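Local coordinates for zona occludens toxin N-terminal domain-containing protein (Neisseria meningitidis MC58, PDB 2R2A) that is of unknown function but, as the P-loop NTPase-like N-terminal domain of a zonular occludens toxin protein, probably binds nucleotide, at residues E6-G17 with L140-I150. Sequence-based numbering, arbitrary orientation.
With SO4 (sulfate ion), chain C.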
loop_
_atom_site.group_PDB
_atom_site.type_symbol
_atom_site.label_atom_id
_atom_site.label_comp_id
_atom_site.label_asym_id
_atom_site.label_seq_id
_atom_site.Cartn_x
_atom_site.Cartn_y
_atom_site.Cartn_z
ATOM N N GLU A 6 9.363 5.089 -1.957
ATOM C CA GLU A 6 9.575 3.906 -1.151
ATOM C C GLU A 6 8.329 3.001 -1.157
ATOM O O GLU A 6 7.287 3.388 -1.693
ATOM C CB GLU A 6 10.034 4.301 0.272
ATOM C CG GLU A 6 8.911 4.697 1.220
ATOM C CD GLU A 6 9.372 4.865 2.676
ATOM O OE1 GLU A 6 10.599 4.886 2.932
ATOM O OE2 GLU A 6 8.495 4.991 3.564
ATOM N N ILE A 7 8.491 1.800 -0.605
ATOM C CA ILE A 7 7.392 0.864 -0.387
ATOM C C ILE A 7 7.116 0.757 1.115
ATOM O O ILE A 7 8.001 0.438 1.911
ATOM C CB ILE A 7 7.647 -0.553 -0.943
ATOM C CG1 ILE A 7 7.960 -0.482 -2.442
ATOM C CG2 ILE A 7 6.399 -1.460 -0.648
ATOM C CD1 ILE A 7 8.213 -1.846 -3.074
ATOM N N CYS A 8 5.867 1.023 1.456
ATOM C CA CYS A 8 5.389 1.038 2.832
ATOM C C CYS A 8 4.355 -0.072 2.988
ATOM O O CYS A 8 3.416 -0.189 2.174
ATOM C CB CYS A 8 4.754 2.397 3.136
ATOM S SG CYS A 8 3.978 2.482 4.779
ATOM N N LEU A 9 4.509 -0.855 4.054
ATOM C CA LEU A 9 3.586 -1.948 4.383
ATOM C C LEU A 9 2.728 -1.600 5.622
ATOM O O LEU A 9 3.264 -1.120 6.642
ATOM C CB LEU A 9 4.389 -3.217 4.625
ATOM C CG LEU A 9 3.672 -4.461 5.164
ATOM C CD1 LEU A 9 2.572 -4.966 4.212
ATOM C CD2 LEU A 9 4.678 -5.588 5.426
ATOM N N ILE A 10 1.415 -1.824 5.542
ATOM C CA ILE A 10 0.571 -1.633 6.694
ATOM C C ILE A 10 -0.151 -2.970 6.948
ATOM O O ILE A 10 -0.838 -3.488 6.068
ATOM C CB ILE A 10 -0.415 -0.494 6.520
ATOM C CG1 ILE A 10 0.284 0.882 6.308
ATOM C CG2 ILE A 10 -1.309 -0.457 7.787
ATOM C CD1 ILE A 10 -0.661 1.969 5.652
ATOM N N THR A 11 -0.061 -3.525 8.152
ATOM C CA THR A 11 -0.704 -4.786 8.446
ATOM C C THR A 11 -1.526 -4.688 9.734
ATOM O O THR A 11 -1.398 -3.695 10.492
ATOM C CB THR A 11 0.321 -5.985 8.568
ATOM O OG1 THR A 11 1.316 -5.692 9.586
ATOM C CG2 THR A 11 1.020 -6.166 7.186
ATOM N N GLY A 12 -2.368 -5.689 9.922
ATOM C CA GLY A 12 -3.292 -5.742 11.071
ATOM C C GLY A 12 -4.556 -6.474 10.681
ATOM O O GLY A 12 -4.872 -6.630 9.503
ATOM N N THR A 13 -5.231 -7.020 11.680
ATOM C CA THR A 13 -6.431 -7.819 11.419
ATOM C C THR A 13 -7.567 -6.937 10.834
ATOM O O THR A 13 -7.556 -5.692 10.976
ATOM C CB THR A 13 -6.959 -8.444 12.744
ATOM O OG1 THR A 13 -7.349 -7.406 13.633
ATOM C CG2 THR A 13 -5.923 -9.283 13.430
ATOM N N PRO A 14 -8.557 -7.563 10.178
ATOM C CA PRO A 14 -9.722 -6.809 9.716
ATOM C C PRO A 14 -10.374 -6.067 10.885
ATOM O O PRO A 14 -10.550 -6.642 11.958
ATOM C CB PRO A 14 -10.676 -7.885 9.183
ATOM C CG PRO A 14 -9.675 -8.974 8.643
ATOM C CD PRO A 14 -8.648 -8.995 9.803
ATOM N N GLY A 15 -10.735 -4.811 10.617
ATOM C CA GLY A 15 -11.369 -3.929 11.621
ATOM C C GLY A 15 -10.369 -3.232 12.554
ATOM O O GLY A 15 -10.760 -2.490 13.438
ATOM N N SER A 16 -9.069 -3.480 12.376
ATOM C CA SER A 16 -8.044 -2.819 13.212
ATOM C C SER A 16 -7.852 -1.348 12.839
ATOM O O SER A 16 -7.257 -0.592 13.591
ATOM C CB SER A 16 -6.693 -3.578 13.131
ATOM O OG SER A 16 -6.154 -3.511 11.816
ATOM N N GLY A 17 -8.287 -0.946 11.645
ATOM C CA GLY A 17 -8.221 0.459 11.192
ATOM C C GLY A 17 -7.101 0.798 10.214
ATOM O O GLY A 17 -6.594 1.933 10.192
ATOM N N LEU A 140 8.548 -8.766 -2.668
ATOM C CA LEU A 140 7.994 -7.453 -2.337
ATOM C C LEU A 140 8.401 -7.048 -0.914
ATOM O O LEU A 140 8.775 -5.897 -0.674
ATOM C CB LEU A 140 6.451 -7.466 -2.435
ATOM C CG LEU A 140 5.580 -6.278 -1.983
ATOM C CD1 LEU A 140 5.954 -4.974 -2.670
ATOM C CD2 LEU A 140 4.072 -6.652 -2.289
ATOM N N ARG A 141 8.334 -7.999 0.019
ATOM C CA ARG A 141 8.647 -7.732 1.428
ATOM C C ARG A 141 10.072 -7.240 1.615
ATOM O O ARG A 141 10.343 -6.344 2.446
ATOM C CB ARG A 141 8.420 -8.985 2.269
ATOM C CG ARG A 141 6.959 -9.236 2.587
ATOM C CD ARG A 141 6.801 -10.410 3.531
ATOM N NE ARG A 141 6.564 -11.711 2.861
ATOM C CZ ARG A 141 6.954 -12.879 3.368
ATOM N NH1 ARG A 141 7.643 -12.896 4.504
ATOM N NH2 ARG A 141 6.680 -14.037 2.743
ATOM N N THR A 142 10.997 -7.827 0.848
ATOM C CA THR A 142 12.413 -7.445 0.930
ATOM C C THR A 142 12.645 -5.961 0.609
ATOM O O THR A 142 13.628 -5.376 1.051
ATOM C CB THR A 142 13.312 -8.350 0.034
ATOM O OG1 THR A 142 14.663 -8.301 0.500
ATOM C CG2 THR A 142 13.281 -7.896 -1.427
ATOM N N LEU A 143 11.746 -5.372 -0.173
ATOM C CA LEU A 143 11.867 -3.976 -0.608
ATOM C C LEU A 143 11.221 -2.957 0.328
ATOM O O LEU A 143 11.413 -1.744 0.163
ATOM C CB LEU A 143 11.270 -3.821 -1.998
ATOM C CG LEU A 143 11.920 -4.659 -3.083
ATOM C CD1 LEU A 143 10.910 -4.709 -4.194
ATOM C CD2 LEU A 143 13.294 -4.096 -3.530
ATOM N N VAL A 144 10.491 -3.433 1.322
ATOM C CA VAL A 144 9.748 -2.552 2.229
ATOM C C VAL A 144 10.742 -1.776 3.059
ATOM O O VAL A 144 11.698 -2.368 3.574
ATOM C CB VAL A 144 8.805 -3.384 3.162
ATOM C CG1 VAL A 144 8.239 -2.484 4.308
ATOM C CG2 VAL A 144 7.709 -4.050 2.336
ATOM N N ARG A 145 10.535 -0.468 3.181
ATOM C CA ARG A 145 11.406 0.412 3.997
ATOM C C ARG A 145 10.641 1.109 5.136
ATOM O O ARG A 145 11.212 1.875 5.905
ATOM C CB ARG A 145 12.149 1.434 3.118
ATOM C CG ARG A 145 13.308 0.797 2.360
ATOM C CD ARG A 145 14.236 1.879 1.758
ATOM N NE ARG A 145 15.080 1.338 0.693
ATOM C CZ ARG A 145 16.403 1.180 0.769
ATOM N NH1 ARG A 145 17.069 1.532 1.875
ATOM N NH2 ARG A 145 17.062 0.680 -0.275
ATOM N N LYS A 146 9.342 0.831 5.229
ATOM C CA LYS A 146 8.543 1.270 6.376
ATOM C C LYS A 146 7.395 0.268 6.593
ATOM O O LYS A 146 6.634 -0.030 5.678
ATOM C CB LYS A 146 8.026 2.719 6.195
ATOM C CG LYS A 146 7.092 3.206 7.336
ATOM C CD LYS A 146 7.041 4.745 7.454
ATOM C CE LYS A 146 6.064 5.440 6.451
ATOM N NZ LYS A 146 5.546 6.856 6.888
ATOM N N HIS A 147 7.283 -0.290 7.794
ATOM C CA HIS A 147 6.216 -1.259 8.079
ATOM C C HIS A 147 5.464 -0.773 9.308
ATOM O O HIS A 147 6.078 -0.535 10.317
ATOM C CB HIS A 147 6.836 -2.652 8.255
ATOM C CG HIS A 147 5.914 -3.769 8.641
ATOM N ND1 HIS A 147 4.535 -3.720 8.567
ATOM C CD2 HIS A 147 6.215 -5.037 9.027
ATOM C CE1 HIS A 147 4.028 -4.893 8.912
ATOM N NE2 HIS A 147 5.035 -5.702 9.202
ATOM N N TYR A 148 4.162 -0.503 9.171
ATOM C CA TYR A 148 3.317 -0.226 10.339
ATOM C C TYR A 148 2.436 -1.409 10.572
ATOM O O TYR A 148 1.870 -1.979 9.618
ATOM C CB TYR A 148 2.371 0.927 10.019
ATOM C CG TYR A 148 3.018 2.268 9.872
ATOM C CD1 TYR A 148 3.663 2.896 10.941
ATOM C CD2 TYR A 148 2.944 2.936 8.659
ATOM C CE1 TYR A 148 4.213 4.209 10.781
ATOM C CE2 TYR A 148 3.494 4.187 8.489
ATOM C CZ TYR A 148 4.129 4.828 9.551
ATOM O OH TYR A 148 4.652 6.102 9.341
ATOM N N HIS A 149 2.291 -1.791 11.823
ATOM C CA HIS A 149 1.351 -2.847 12.147
ATOM C C HIS A 149 0.460 -2.324 13.300
ATOM O O HIS A 149 0.973 -1.731 14.284
ATOM C CB HIS A 149 2.093 -4.108 12.612
ATOM C CG HIS A 149 1.150 -5.198 13.057
ATOM N ND1 HIS A 149 0.565 -6.076 12.164
ATOM C CD2 HIS A 149 0.676 -5.531 14.278
ATOM C CE1 HIS A 149 -0.220 -6.914 12.832
ATOM N NE2 HIS A 149 -0.201 -6.575 14.103
ATOM N N ILE A 150 -0.846 -2.502 13.175
ATOM C CA ILE A 150 -1.776 -2.090 14.216
ATOM C C ILE A 150 -2.020 -3.277 15.146
ATOM O O ILE A 150 -2.581 -4.311 14.749
ATOM C CB ILE A 150 -3.125 -1.570 13.605
ATOM C CG1 ILE A 150 -2.831 -0.446 12.592
ATOM C CG2 ILE A 150 -4.068 -1.103 14.754
ATOM C CD1 ILE A 150 -4.062 -0.124 11.729
HETATM S S SO4 C . -9.294 -2.354 8.395
HETATM O O1 SO4 C . -9.851 -3.545 7.879
HETATM O O2 SO4 C . -10.095 -1.750 9.412
HETATM O O3 SO4 C . -9.119 -1.483 7.245
HETATM O O4 SO4 C . -7.999 -2.699 8.984
HETATM O O HOH W 1 11.156 1.004 -0.236
HETATM O O HOH W 2 -4.203 -6.365 14.294
#
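Strands 7-11 and 146-150 run parallel, their axes 12° apart, and Leu9 is bonded twice through its backbone: its N reaches Lys146 O (2.8 Å) and its O accepts from Tyr148 N (2.8 Å). Thr11 continues the ladder by donating to Tyr148 O and accepting from Ile150 N. On the face shared by Leu9, Thr11, His147 and His149, Leu9 CD2 sits over the middle of the His147 ring, a CH-pi contact 3.6 Å from the centroid and 9° off the normal. Thr11 OG1, held between its own N and carbonyl carbon (chi1 57°), meets the His149 ring in plane and hydrogen-bonds ND1 at 2.7 Å. On the opposite face, with Ile10 and Lys146, Cys8 SG makes an oblique sulfur-aromatic contact with the Tyr148 ring, whose OH accepts from Lys146 NZ. Ile7 CD1 packs against Leu140 CD1 (3.9 Å) and Leu143 CB. Beyond Thr11 the chain enters a Walker A-like loop, where Gly15 N and Gly17 N bind a sulfate, consistent with a nucleotide phosphate site; Ile150 CG2 lies 3.4 Å from Ser16 O. Strand 7-11 is flanked on its other edge by strand 125-130, while helix 18-28 covers Ile10 and Tyr148 and strand 158-163 pairs antiparallel with the far edge of strand 144-152, of which 146-150 is part.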